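Long-range contact in fructose-bisphosphate aldolase (Thermus caldophilus, PDB 2FJK), which belongs to the class II fructose-bisphosphate aldolases, which have a TIM-barrel fold, and binds 1,3-dihydroxyacetonephosphate at the mouth of the barrel: residues H208-V213 and A248-D253. Residues are numbered along the deposited sequence; the frame is centred on the assembly and turned at random.
With 13P (1,3-dihydroxyacetonephosphate), chain E.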
loop_
_atom_site.group_PDB
_atom_site.type_symbol
_atom_site.label_atom_id
_atom_site.label_comp_id
_atom_site.label_asym_id
_atom_site.label_seq_id
_atom_site.Cartn_x
_atom_site.Cartn_y
_atom_site.Cartn_z
ATOM N N HIS A 208 27.383 -16.588 2.148
ATOM C CA HIS A 208 26.260 -17.250 2.801
ATOM C C HIS A 208 26.756 -18.222 3.854
ATOM O O HIS A 208 27.959 -18.400 4.020
ATOM C CB HIS A 208 25.391 -17.996 1.785
ATOM C CG HIS A 208 24.585 -17.093 0.909
ATOM N ND1 HIS A 208 25.083 -16.542 -0.252
ATOM C CD2 HIS A 208 23.327 -16.611 1.046
ATOM C CE1 HIS A 208 24.165 -15.762 -0.793
ATOM N NE2 HIS A 208 23.091 -15.785 -0.025
ATOM N N GLY A 209 25.815 -18.846 4.562
ATOM C CA GLY A 209 26.159 -19.797 5.602
ATOM C C GLY A 209 27.205 -19.205 6.516
ATOM O O GLY A 209 28.156 -19.882 6.913
ATOM N N ALA A 210 27.012 -17.938 6.874
ATOM C CA ALA A 210 27.983 -17.245 7.706
ATOM C C ALA A 210 27.646 -17.063 9.176
ATOM O O ALA A 210 28.284 -16.258 9.845
ATOM C CB ALA A 210 28.317 -15.889 7.080
ATOM N N SER A 211 26.667 -17.796 9.694
ATOM C CA SER A 211 26.333 -17.658 11.110
ATOM C C SER A 211 27.551 -17.973 11.992
ATOM O O SER A 211 28.434 -18.734 11.600
ATOM C CB SER A 211 25.173 -18.580 11.494
ATOM O OG SER A 211 23.919 -17.956 11.270
ATOM N N ALA A 212 27.577 -17.388 13.186
ATOM C CA ALA A 212 28.674 -17.585 14.127
ATOM C C ALA A 212 28.357 -18.720 15.098
ATOM O O ALA A 212 29.257 -19.352 15.649
ATOM C CB ALA A 212 28.942 -16.277 14.902
ATOM N N VAL A 213 27.073 -18.974 15.301
ATOM C CA VAL A 213 26.639 -20.034 16.198
ATOM C C VAL A 213 27.448 -19.972 17.502
ATOM O O VAL A 213 28.087 -20.951 17.896
ATOM C CB VAL A 213 26.836 -21.409 15.530
ATOM C CG1 VAL A 213 25.931 -22.438 16.186
ATOM C CG2 VAL A 213 26.556 -21.301 14.022
ATOM N N ALA A 248 31.021 -8.143 0.596
ATOM C CA ALA A 248 30.191 -6.977 0.904
ATOM C C ALA A 248 28.824 -7.305 1.509
ATOM O O ALA A 248 28.185 -6.437 2.125
ATOM C CB ALA A 248 30.010 -6.133 -0.356
ATOM N N LYS A 249 28.372 -8.540 1.326
ATOM C CA LYS A 249 27.083 -8.981 1.848
ATOM C C LYS A 249 27.228 -10.290 2.610
ATOM O O LYS A 249 27.768 -11.273 2.091
ATOM C CB LYS A 249 26.083 -9.166 0.711
ATOM C CG LYS A 249 24.855 -9.967 1.115
ATOM C CD LYS A 249 23.883 -10.133 -0.045
ATOM C CE LYS A 249 22.735 -11.061 0.346
ATOM N NZ LYS A 249 21.665 -11.051 -0.677
ATOM N N ILE A 250 26.729 -10.299 3.841
ATOM C CA ILE A 250 26.825 -11.473 4.688
ATOM C C ILE A 250 25.457 -11.923 5.187
ATOM O O ILE A 250 24.724 -11.162 5.827
ATOM C CB ILE A 250 27.738 -11.183 5.887
ATOM C CG1 ILE A 250 29.020 -10.511 5.394
ATOM C CG2 ILE A 250 28.082 -12.470 6.600
ATOM C CD1 ILE A 250 29.922 -10.043 6.498
ATOM N N ASN A 251 25.119 -13.174 4.893
ATOM C CA ASN A 251 23.841 -13.737 5.298
ATOM C C ASN A 251 23.891 -14.405 6.667
ATOM O O ASN A 251 24.826 -15.148 6.975
ATOM C CB ASN A 251 23.378 -14.745 4.253
ATOM C CG ASN A 251 22.460 -14.135 3.209
ATOM O OD1 ASN A 251 21.235 -14.296 3.272
ATOM N ND2 ASN A 251 23.043 -13.433 2.240
ATOM N N THR A 252 22.868 -14.142 7.479
ATOM C CA THR A 252 22.746 -14.716 8.825
ATOM C C THR A 252 21.324 -15.221 9.030
ATOM O O THR A 252 20.366 -14.458 8.894
ATOM C CB THR A 252 23.027 -13.673 9.924
ATOM O OG1 THR A 252 24.303 -13.079 9.695
ATOM C CG2 THR A 252 23.017 -14.332 11.309
ATOM N N ASP A 253 21.189 -16.497 9.379
ATOM C CA ASP A 253 19.874 -17.093 9.575
ATOM C C ASP A 253 19.835 -17.950 10.844
ATOM O O ASP A 253 19.066 -17.668 11.759
ATOM C CB ASP A 253 19.520 -17.931 8.336
ATOM C CG ASP A 253 18.140 -18.543 8.406
ATOM O OD1 ASP A 253 17.389 -18.242 9.351
ATOM O OD2 ASP A 253 17.804 -19.333 7.499
HETATM P P 13P E . 23.153 -19.836 8.127
HETATM O O1P 13P E . 22.354 -21.197 8.417
HETATM O O2P 13P E . 24.680 -20.144 8.415
HETATM O O3P 13P E . 22.650 -18.729 9.103
HETATM O O1 13P E . 22.893 -19.412 6.600
HETATM C C1 13P E . 22.828 -18.025 6.277
HETATM C C2 13P E . 22.861 -17.963 4.770
HETATM O O2 13P E . 23.752 -18.553 4.165
HETATM C C3 13P E . 21.804 -17.179 3.994
HETATM O O3 13P E . 21.975 -17.368 2.593
#
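I250 meets A210 first: chi1 of -47° sets its CG1 anti to the carbonyl carbon and CG2 anti to the backbone N, and CG2 butts against A210 CB at 3.5 Å, a tight apolar touch backed by I239 of helix 236-244. N251 comes next and lies alongside H208, both side chains pointing the same way, ring and amide planes 25° apart. Its ND2 sits 3.3 Å from H208 NE2, yet the angle is too poor for a hydrogen bond; NE2 has a weak one to D80. N251 O comes to 3.5 Å from A210 N, again without a hydrogen bond. T252 then turns CG2 to S211 OG at 3.7 Å, while its own hydroxyl goes to R295. At D253 the two segments converge on the phosphate of 1,3-dihydroxyacetonephosphate. D253 N and S211 OG both donate to O3P, at 2.7 Å and 2.6 Å respectively, and S211 N adds a weak bond to O2P, fairly straight at 162°. S211 OG also pairs with D255 N, which helps fix the hydroxyl, and the D253 carboxylate makes a salt bridge to R257. Here the loop that follows strand 205-207 and the end of the adjacent parallel strand 247-252 form one wall of the ligand pocket; T254, K182, H178, G179 and D80 also hydrogen-bond to the ligand. No hydrogen bond links the two segments directly; the phosphate bridges them, gripped by backbone N-H groups and a hydroxyl that probably offset its negative charge.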